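Local structure of alpha-11 giardin (Giardia intestinalis, 2II2) at residues D249-A252 with Y253-A257; D282-L285 with S286-S290; V296-R299 with D300-M304. The protein binds calcium, probably binds phospholipids in a calcium-dependent way as other annexins do, and may take part in parasite attachment and cytoskeletal organisation. All blocks are in the same frame, centred on the assembly; numbering follows the deposited sequence. Where two conformers were deposited one is given.

Interaction 1. Residues D249-A252 with Y253-A257; sequences DDMA and YEQAA
The backbone N of Tyr253 donates to Asp249 O over 2.9 Å at 169°, the first of four successive i to i+4 bonds at the start of helix 249-263. The others join Glu254 to Asp250, Gln255 to Met251 and Ala256 to Ala252. On one flank the Asp249 carboxylate and the Tyr253 ring lie side by side and point the same way. Their planes are 62° apart. Asp249 CG comes within 3.8 Å of Tyr253 CE1, and Asp249 OD1 meets the ring at its edge, in the ring plane. The first torsion of Tyr253 (-78°) sets CG anti to the carbonyl carbon. This brings the ring back along the turn, with CD1 only 3.0 Å from Asp249 O. One water joins the two polar ends. It donates to Asp249 OD2 over 2.9 Å and lies 2.7 Å from Tyr253 OH. Each end also has a partner beyond the turn: Asp249 OD1 forms a salt bridge with Arg287, and Tyr253 OH is bonded to Ser290 N. Together these partners limit the freedom of the ring and the carboxylate. Met251 and Gln255 run alongside each other on another flank, with Gln255 NE2 3.9 Å from Met251 CB. Both touch Arg95 of helix 94-102. Asp250 OD1 forms a salt bridge with Lys295. At the N-terminal end of the helix, the helix dipole would probably also favour the negative charges of Asp249 and Asp250. This is the first turn of a helix in the all-helical annexin fold, where Tyr253 packs against Phe288 and Arg287 beyond the turn.

Interaction 2. Residues D282-L285 with S286-S290; sequences DDIL and SRFQS
Ile284 and Phe288 form the tight side of this helix end. Phe288 CD1 comes to 3.4 Å from Ile284 O and 3.8 Å from Ile284 CA, and Ile284 CG2 lies 4.1 Å from the same Phe288 CD1. The ring turns its edge to the Ile284 backbone, with Ile284 CA in the ring plane. Over one face of the ring, Arg287 CG sits 3.7 Å above the plane, near its centre. Ile284 and Phe288 both pack on Phe240 of helix 232-244. The chain reaches the C-terminal end of helix 280-287 here, in the annexin domain. Phe288 N still donates to Ile284 O, at 3.2 Å, but Phe288 is the first residue to leave helical backbone angles. A weak bond from Gln289 N to Arg287 O follows. Arg287 CG is anti to the backbone N (171°), and a bend at the second torsion leads the chain away from the preceding turn. Its NE then donates to Val244 O and its NH2 to Thr246 O. The other side is looser. Asp282, Leu285, Ser286 and Gln289 are exposed there. A water donates to Asp282 O over 2.9 Å and lies 2.7 Å from Ser286 OG. Ser286 has two conformers, so the water's link to its OG is doubtful.

Interaction 3. Residues V296-R299 with D300-M304; sequences VNFR and DACLM
Arg299 and Asp300 are adjacent and oppositely charged, yet they meet through water instead of a salt bridge. Arg299 bends at its third torsion (73°), which folds the guanidinium back beside the Asp300 carboxylate, with the two planes 77° apart. Arg299 NE is 4.1 Å from Asp300 OD1, which lies well out of the guanidinium plane. One water accepts from Arg299 NE and donates to Asp300 OD1 over 2.6 Å. Another accepts from Arg299 NH2 and donates to Asp300 OD2. Both lie in plane at the guanidinium edge. A third sits over the guanidinium face and joins Val296 O to Asp300 N. A fourth donates to Asn297 OD1 and Asp300 OD2. Arg299 NH1 is bonded to Phe288 O, and Asn297 ND2 to Glu22 OE1. This wet side belongs to the first turn of helix 298-306. On the buried side, Cys302 CB lies over one face of the Phe298 ring in a CH-pi contact, 4.2 Å from the centroid. Cys302 SG meets the same ring obliquely, a sulfur-aromatic contact. The waters probably screen the two charges, linking them without direct contact. The Phe298-Cys302 contact is of the dispersion kind, with no polar bond between side chains.

In the fold
The three interactions belong to three helices that meet within the annexin domain. Interactions 2 and 3 are closest, with centres 9 Å apart, and interaction 1 lies 12 Å from each. Asp249 OD1 reaches Arg287 NH2 at 2.8 Å between interactions 1 and 2. Arg299 NH1 lies 2.9 Å from Phe288 O, a probable hydrogen bond between interactions 2 and 3. Phe288 makes edge-to-face contacts with both Tyr253 and Phe298, so aromatic rings connect all three. Calcium is absent from this chain, but Ile60 and Glu66 bind it in another structure. Between side chains, Asn297 is about 8 Å from Ile60, and Phe298 and Tyr253 are about 9 and 11 Å from Glu66.

Interaction 1. Residues D249-A252 with Y253-A257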
ATOM      1  N   ASP A 249     -10.171   5.912  13.783  1.00 10.34           N
ATOM      2  CA  ASP A 249      -8.839   6.521  13.689  1.00 10.26           C
ATOM      3  C   ASP A 249      -7.702   5.503  13.722  1.00 10.25           C
ATOM      4  O   ASP A 249      -6.734   5.623  12.978  1.00 10.49           O
ATOM      5  CB  ASP A 249      -8.602   7.544  14.806  1.00 11.69           C
ATOM      6  CG  ASP A 249      -9.164   8.929  14.502  1.00 12.57           C
ATOM      7  OD1 ASP A 249      -9.751   9.140  13.419  1.00 13.67           O
ATOM      8  OD2 ASP A 249      -8.968   9.824  15.359  1.00 15.02           O
ATOM      9  N   ASP A 250      -7.800   4.497  14.576  1.00 10.39           N
ATOM     10  CA  ASP A 250      -6.702   3.544  14.652  1.00 10.31           C
ATOM     11  C   ASP A 250      -6.468   2.929  13.289  1.00  9.39           C
ATOM     12  O   ASP A 250      -5.312   2.836  12.786  1.00 10.35           O
ATOM     13  CB  ASP A 250      -7.000   2.467  15.690  1.00 11.66           C
ATOM     14  CG  ASP A 250      -6.830   2.952  17.106  1.00 13.76           C
ATOM     15  OD1 ASP A 250      -6.373   4.079  17.344  1.00 16.32           O
ATOM     16  OD2 ASP A 250      -7.178   2.182  18.013  1.00 18.49           O
ATOM     17  N   MET A 251      -7.562   2.538  12.638  1.00  9.00           N
ATOM     18  CA  MET A 251      -7.428   1.938  11.298  1.00  8.67           C
ATOM     19  C   MET A 251      -6.986   2.949  10.229  1.00  7.69           C
ATOM     20  O   MET A 251      -6.126   2.649   9.395  1.00  8.00           O
ATOM     21  CB  MET A 251      -8.731   1.266  10.873  1.00  8.66           C
ATOM     22  CG  MET A 251      -9.115   0.116  11.790  1.00 10.23           C
ATOM     23  SD  MET A 251     -10.686  -0.655  11.331  1.00 13.04           S
ATOM     24  CE  MET A 251     -10.257  -1.340   9.707  1.00 14.44           C
ATOM     25  N   ALA A 252      -7.590   4.137  10.247  1.00  7.36           N
ATOM     26  CA  ALA A 252      -7.256   5.131   9.225  1.00  7.22           C
ATOM     27  C   ALA A 252      -5.760   5.481   9.301  1.00  6.58           C
ATOM     28  O   ALA A 252      -5.080   5.572   8.273  1.00  6.30           O
ATOM     29  CB  ALA A 252      -8.064   6.371   9.452  1.00  7.49           C
ATOM     30  N   TYR A 253      -5.242   5.678  10.510  1.00  6.97           N
ATOM     31  CA  TYR A 253      -3.859   6.071  10.658  1.00  6.80           C
ATOM     32  C   TYR A 253      -2.917   4.911  10.353  1.00  7.29           C
ATOM     33  O   TYR A 253      -1.861   5.111   9.727  1.00  7.58           O
ATOM     34  CB  TYR A 253      -3.575   6.586  12.075  1.00  8.04           C
ATOM     35  CG  TYR A 253      -4.038   7.993  12.360  1.00  8.61           C
ATOM     36  CD1 TYR A 253      -5.411   8.286  12.462  1.00  9.44           C
ATOM     37  CD2 TYR A 253      -3.111   9.021  12.599  1.00  9.79           C
ATOM     38  CE1 TYR A 253      -5.851   9.573  12.752  1.00 10.81           C
ATOM     39  CE2 TYR A 253      -3.563  10.336  12.907  1.00 10.64           C
ATOM     40  CZ  TYR A 253      -4.927  10.573  12.995  1.00 10.93           C
ATOM     41  OH  TYR A 253      -5.368  11.841  13.276  1.00 13.11           O
ATOM     42  N   GLU A 254      -3.315   3.705  10.762  1.00  7.11           N
ATOM     43  CA  GLU A 254      -2.541   2.515  10.426  1.00  8.80           C
ATOM     44  C   GLU A 254      -2.370   2.360   8.919  1.00  7.35           C
ATOM     45  O   GLU A 254      -1.262   2.123   8.415  1.00  8.17           O
ATOM     46  CB  GLU A 254      -3.258   1.301  11.000  1.00  9.91           C
ATOM     47  CG  GLU A 254      -2.722  -0.027  10.673  1.00 12.49           C
ATOM     48  CD  GLU A 254      -3.661  -1.144  11.104  1.00 14.51           C
ATOM     49  OE1 GLU A 254      -4.902  -0.930  11.206  1.00 13.98           O
ATOM     50  OE2 GLU A 254      -3.145  -2.260  11.316  1.00 17.74           O
ATOM     51  N   GLN A 255      -3.476   2.451   8.200  1.00  7.38           N
ATOM     52  CA  GLN A 255      -3.457   2.315   6.738  1.00  7.07           C
ATOM     53  C   GLN A 255      -2.658   3.444   6.095  1.00  6.50           C
ATOM     54  O   GLN A 255      -1.788   3.208   5.216  1.00  7.25           O
ATOM     55  CB  GLN A 255      -4.882   2.307   6.197  1.00  7.98           C
ATOM     56  CG  GLN A 255      -5.671   1.097   6.619  1.00  7.35           C
ATOM     57  CD  GLN A 255      -7.140   1.268   6.346  1.00  7.72           C
ATOM     58  OE1 GLN A 255      -7.531   1.950   5.386  1.00  7.57           O
ATOM     59  NE2 GLN A 255      -7.959   0.569   7.110  1.00  7.67           N
ATOM     60  N   ALA A 256      -2.889   4.682   6.533  1.00  6.62           N
ATOM     61  CA  ALA A 256      -2.185   5.803   5.943  1.00  6.57           C
ATOM     62  C   ALA A 256      -0.671   5.691   6.180  1.00  6.78           C
ATOM     63  O   ALA A 256       0.124   6.046   5.317  1.00  6.85           O
ATOM     64  CB  ALA A 256      -2.732   7.100   6.471  1.00  7.79           C
ATOM     65  N   ALA A 257      -0.283   5.229   7.376  1.00  6.62           N
ATOM     66  CA  ALA A 257       1.127   5.047   7.697  1.00  7.02           C
ATOM     67  C   ALA A 257       1.764   4.023   6.758  1.00  6.41           C
ATOM     68  O   ALA A 257       2.865   4.241   6.239  1.00  7.23           O
ATOM     69  CB  ALA A 257       1.293   4.636   9.150  1.00  7.41           C
TER
HETATM   70  O   HOH W   1      -8.013  11.981  13.726  1.00 13.72           O

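Interaction 2. Residues D282-L285 with S286-S290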
ATOM      1  N   ASP A 282      -4.212  19.094   1.481  1.00 12.58           N
ATOM      2  CA  ASP A 282      -5.241  19.666   2.350  1.00 12.98           C
ATOM      3  C   ASP A 282      -5.965  18.593   3.173  1.00 12.28           C
ATOM      4  O   ASP A 282      -6.320  18.806   4.333  1.00 13.57           O
ATOM      5  CB  ASP A 282      -6.269  20.462   1.533  1.00 13.25           C
ATOM      6  CG  ASP A 282      -5.644  21.628   0.742  1.00 15.18           C
ATOM      7  OD1 ASP A 282      -4.483  22.021   1.005  1.00 18.26           O
ATOM      8  OD2 ASP A 282      -6.345  22.146  -0.155  1.00 19.10           O
ATOM      9  N   ASP A 283      -6.190  17.430   2.574  1.00 11.38           N
ATOM     10  CA  ASP A 283      -6.892  16.372   3.265  1.00 11.15           C
ATOM     11  C   ASP A 283      -6.043  15.689   4.331  1.00  9.73           C
ATOM     12  O   ASP A 283      -6.552  15.280   5.381  1.00 10.25           O
ATOM     13  CB  ASP A 283      -7.443  15.355   2.290  1.00 10.85           C
ATOM     14  CG  ASP A 283      -8.665  15.856   1.537  1.00 10.75           C
ATOM     15  OD1 ASP A 283      -9.081  17.022   1.722  1.00 12.00           O
ATOM     16  OD2 ASP A 283      -9.204  15.046   0.755  1.00 11.87           O
ATOM     17  N   ILE A 284      -4.739  15.588   4.109  1.00  9.57           N
ATOM     18  CA  ILE A 284      -3.866  15.095   5.158  1.00  9.09           C
ATOM     19  C   ILE A 284      -3.945  16.034   6.370  1.00  9.72           C
ATOM     20  O   ILE A 284      -4.091  15.589   7.517  1.00 10.87           O
ATOM     21  CB  ILE A 284      -2.412  14.944   4.633  1.00  8.82           C
ATOM     22  CG1 ILE A 284      -2.317  13.752   3.648  1.00  8.88           C
ATOM     23  CG2 ILE A 284      -1.465  14.738   5.791  1.00  9.62           C
ATOM     24  CD1 ILE A 284      -1.072  13.740   2.745  1.00  9.19           C
ATOM     25  N   LEU A 285      -3.874  17.339   6.103  1.00 10.52           N
ATOM     26  CA  LEU A 285      -3.961  18.355   7.149  1.00 11.87           C
ATOM     27  C   LEU A 285      -5.278  18.274   7.901  1.00 11.36           C
ATOM     28  O   LEU A 285      -5.313  18.342   9.142  1.00 12.47           O
ATOM     29  CB  LEU A 285      -3.796  19.761   6.541  1.00 12.24           C
ATOM     30  CG  LEU A 285      -2.379  20.195   6.116  1.00 16.97           C
ATOM     31  CD1 LEU A 285      -2.406  21.455   5.250  1.00 19.01           C
ATOM     32  CD2 LEU A 285      -1.492  20.411   7.328  1.00 20.48           C
ATOM     33  N   SER A 286      -6.379  18.136   7.162  0.50 11.00           N
ATOM     34  CA  SER A 286      -7.708  18.121   7.774  0.50 11.03           C
ATOM     35  C   SER A 286      -7.982  16.844   8.536  0.50  9.92           C
ATOM     36  O   SER A 286      -8.536  16.880   9.638  0.50 10.24           O
ATOM     37  CB  SER A 286      -8.794  18.286   6.712  0.50 11.88           C
ATOM     38  OG  SER A 286      -8.722  19.554   6.106  0.50 14.53           O
ATOM     39  N   ARG A 287      -7.632  15.712   7.914  1.00  9.12           N
ATOM     40  CA  ARG A 287      -8.034  14.408   8.431  1.00  9.21           C
ATOM     41  C   ARG A 287      -7.275  13.990   9.662  1.00  8.49           C
ATOM     42  O   ARG A 287      -7.860  13.422  10.599  1.00  9.16           O
ATOM     43  CB  ARG A 287      -7.885  13.319   7.339  1.00  9.54           C
ATOM     44  CG  ARG A 287      -8.065  11.864   7.837  1.00 10.12           C
ATOM     45  CD  ARG A 287      -9.469  11.676   8.326  1.00  9.65           C
ATOM     46  NE  ARG A 287      -9.813  10.349   8.889  1.00 10.39           N
ATOM     47  CZ  ARG A 287      -9.712  10.020  10.182  1.00 10.10           C
ATOM     48  NH1 ARG A 287      -9.206  10.882  11.063  1.00  8.87           N
ATOM     49  NH2 ARG A 287     -10.120   8.829  10.619  1.00 11.65           N
ATOM     50  N   PHE A 288      -5.965  14.202   9.649  1.00  8.89           N
ATOM     51  CA  PHE A 288      -5.081  13.586  10.663  1.00  9.57           C
ATOM     52  C   PHE A 288      -4.787  14.595  11.773  1.00 10.00           C
ATOM     53  O   PHE A 288      -3.685  15.183  11.857  1.00 12.26           O
ATOM     54  CB  PHE A 288      -3.830  12.999  10.003  1.00  9.46           C
ATOM     55  CG  PHE A 288      -4.142  11.934   8.990  1.00  9.57           C
ATOM     56  CD1 PHE A 288      -4.104  12.227   7.636  1.00 10.96           C
ATOM     57  CD2 PHE A 288      -4.542  10.659   9.387  1.00 10.66           C
ATOM     58  CE1 PHE A 288      -4.422  11.258   6.686  1.00 11.33           C
ATOM     59  CE2 PHE A 288      -4.859   9.691   8.437  1.00  9.79           C
ATOM     60  CZ  PHE A 288      -4.792  10.005   7.085  1.00 10.11           C
ATOM     61  N   GLN A 289      -5.796  14.821  12.606  0.50 10.51           N
ATOM     62  CA  GLN A 289      -5.730  15.822  13.675  0.50 12.22           C
ATOM     63  C   GLN A 289      -5.852  15.245  15.088  0.50 12.94           C
ATOM     64  O   GLN A 289      -6.271  15.939  16.028  0.50 12.96           O
ATOM     65  CB  GLN A 289      -6.843  16.852  13.488  0.50 12.55           C
ATOM     66  CG  GLN A 289      -6.669  17.743  12.293  0.50 14.64           C
ATOM     67  CD  GLN A 289      -6.039  19.050  12.647  0.50 17.05           C
ATOM     68  OE1 GLN A 289      -6.617  19.854  13.381  0.50 19.37           O
ATOM     69  NE2 GLN A 289      -4.845  19.284  12.128  0.50 17.25           N
ATOM     70  N   SER A 290      -5.482  13.993  15.268  1.00 13.63           N
ATOM     71  CA  SER A 290      -5.604  13.370  16.593  1.00 13.83           C
ATOM     72  C   SER A 290      -4.670  13.937  17.648  1.00 15.15           C
ATOM     73  O   SER A 290      -3.523  14.285  17.331  1.00 16.79           O
ATOM     74  CB  SER A 290      -5.367  11.870  16.472  1.00 13.83           C
ATOM     75  OG  SER A 290      -5.397  11.267  17.755  1.00 13.64           O
TER
HETATM   76  O   HOH W   2      -6.974  21.436   5.247  1.00 17.64           O

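Interaction 3. Residues V296-R299 with D300-M304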
ATOM      1  N   VAL A 296      -0.150  12.173  17.197  1.00 10.51           N
ATOM      2  CA  VAL A 296      -0.107  13.633  17.082  1.00 11.40           C
ATOM      3  C   VAL A 296       0.860  14.142  16.002  1.00 10.31           C
ATOM      4  O   VAL A 296       0.563  15.150  15.337  1.00 11.63           O
ATOM      5  CB  VAL A 296       0.152  14.306  18.436  1.00 12.14           C
ATOM      6  CG1 VAL A 296       1.526  13.975  18.950  1.00 13.57           C
ATOM      7  CG2 VAL A 296      -0.026  15.817  18.316  1.00 13.75           C
ATOM      8  N   ASN A 297       1.993  13.457  15.826  1.00  9.55           N
ATOM      9  CA  ASN A 297       2.972  13.876  14.829  1.00  9.37           C
ATOM     10  C   ASN A 297       2.888  13.155  13.497  1.00  8.33           C
ATOM     11  O   ASN A 297       3.707  13.391  12.601  1.00  8.32           O
ATOM     12  CB  ASN A 297       4.389  13.803  15.400  1.00  9.60           C
ATOM     13  CG  ASN A 297       4.566  14.785  16.537  1.00 10.90           C
ATOM     14  OD1 ASN A 297       4.409  15.990  16.345  1.00 13.21           O
ATOM     15  ND2 ASN A 297       4.895  14.292  17.707  1.00 11.33           N
ATOM     16  N   PHE A 298       1.902  12.269  13.351  1.00  8.04           N
ATOM     17  CA  PHE A 298       1.743  11.514  12.113  1.00  7.59           C
ATOM     18  C   PHE A 298       1.500  12.430  10.922  1.00  7.10           C
ATOM     19  O   PHE A 298       2.094  12.228   9.858  1.00  7.44           O
ATOM     20  CB  PHE A 298       0.600  10.482  12.201  1.00  8.73           C
ATOM     21  CG  PHE A 298       0.366   9.812  10.880  1.00  7.55           C
ATOM     22  CD1 PHE A 298       1.305   8.896  10.373  1.00  8.56           C
ATOM     23  CD2 PHE A 298      -0.693  10.178  10.071  1.00  8.63           C
ATOM     24  CE1 PHE A 298       1.151   8.339   9.133  1.00  9.17           C
ATOM     25  CE2 PHE A 298      -0.851   9.617   8.801  1.00  8.61           C
ATOM     26  CZ  PHE A 298       0.087   8.714   8.340  1.00  8.38           C
ATOM     27  N   ARG A 299       0.609  13.419  11.073  1.00  8.09           N
ATOM     28  CA  ARG A 299       0.303  14.319   9.951  1.00  9.46           C
ATOM     29  C   ARG A 299       1.565  14.935   9.350  1.00  8.27           C
ATOM     30  O   ARG A 299       1.740  14.964   8.123  1.00  8.47           O
ATOM     31  CB  ARG A 299      -0.677  15.396  10.424  1.00 10.68           C
ATOM     32  CG  ARG A 299      -1.016  16.509   9.443  1.00 11.67           C
ATOM     33  CD  ARG A 299      -1.894  17.557  10.138  1.00 12.26           C
ATOM     34  NE  ARG A 299      -1.133  18.358  11.093  1.00 13.37           N
ATOM     35  CZ  ARG A 299      -1.192  18.224  12.412  1.00 13.21           C
ATOM     36  NH1 ARG A 299      -2.009  17.333  12.974  1.00 15.45           N
ATOM     37  NH2 ARG A 299      -0.450  19.005  13.197  1.00 16.26           N
ATOM     38  N   ASP A 300       2.433  15.451  10.210  1.00  8.19           N
ATOM     39  CA  ASP A 300       3.647  16.075   9.739  1.00  8.51           C
ATOM     40  C   ASP A 300       4.614  15.087   9.095  1.00  8.31           C
ATOM     41  O   ASP A 300       5.238  15.398   8.077  1.00  8.10           O
ATOM     42  CB  ASP A 300       4.319  16.829  10.882  1.00 10.16           C
ATOM     43  CG  ASP A 300       3.564  18.097  11.255  1.00 13.62           C
ATOM     44  OD1 ASP A 300       2.919  18.716  10.379  1.00 16.33           O
ATOM     45  OD2 ASP A 300       3.600  18.475  12.440  1.00 17.32           O
ATOM     46  N   ALA A 301       4.702  13.888   9.655  1.00  7.82           N
ATOM     47  CA  ALA A 301       5.501  12.848   9.024  1.00  8.09           C
ATOM     48  C   ALA A 301       4.966  12.511   7.638  1.00  7.34           C
ATOM     49  O   ALA A 301       5.744  12.330   6.699  1.00  7.92           O
ATOM     50  CB  ALA A 301       5.529  11.602   9.890  1.00  8.58           C
ATOM     51  N   CYS A 302       3.649  12.379   7.546  1.00  7.37           N
ATOM     52  CA  CYS A 302       2.982  12.020   6.305  1.00  7.50           C
ATOM     53  C   CYS A 302       3.231  13.087   5.237  1.00  7.19           C
ATOM     54  O   CYS A 302       3.612  12.773   4.111  1.00  8.41           O
ATOM     55  CB  CYS A 302       1.492  11.846   6.592  1.00  8.30           C
ATOM     56  SG  CYS A 302       0.522  11.289   5.173  1.00  8.15           S
ATOM     57  N   LEU A 303       3.013  14.359   5.578  1.00  8.01           N
ATOM     58  CA  LEU A 303       3.297  15.442   4.629  1.00  8.42           C
ATOM     59  C   LEU A 303       4.757  15.433   4.147  1.00  7.47           C
ATOM     60  O   LEU A 303       5.063  15.614   2.956  1.00  9.24           O
ATOM     61  CB  LEU A 303       2.944  16.785   5.249  1.00  9.28           C
ATOM     62  CG  LEU A 303       1.461  17.056   5.494  1.00 10.60           C
ATOM     63  CD1 LEU A 303       1.348  18.290   6.374  1.00 10.93           C
ATOM     64  CD2 LEU A 303       0.633  17.235   4.209  1.00  9.92           C
ATOM     65  N   MET A 304       5.667  15.233   5.098  1.00  7.97           N
ATOM     66  CA  MET A 304       7.079  15.163   4.755  1.00  8.12           C
ATOM     67  C   MET A 304       7.351  14.031   3.782  1.00  7.29           C
ATOM     68  O   MET A 304       8.048  14.254   2.777  1.00  8.23           O
ATOM     69  CB  MET A 304       7.936  15.073   6.029  1.00  7.73           C
ATOM     70  CG  MET A 304       9.435  14.961   5.806  1.00  8.81           C
ATOM     71  SD  MET A 304      10.029  13.297   5.392  1.00  9.63           S
ATOM     72  CE  MET A 304       9.571  12.392   6.885  1.00  9.87           C
TER
HETATM   73  O   HOH W   3       1.609  16.219  12.938  1.00 11.97           O
HETATM   74  O   HOH W   4       5.556  17.455  13.987  1.00 23.45           O
HETATM   75  O   HOH W   5       0.833  20.266  10.222  1.00 26.12           O
HETATM   76  O   HOH W   6       1.666  20.596  12.445  1.00 38.61           O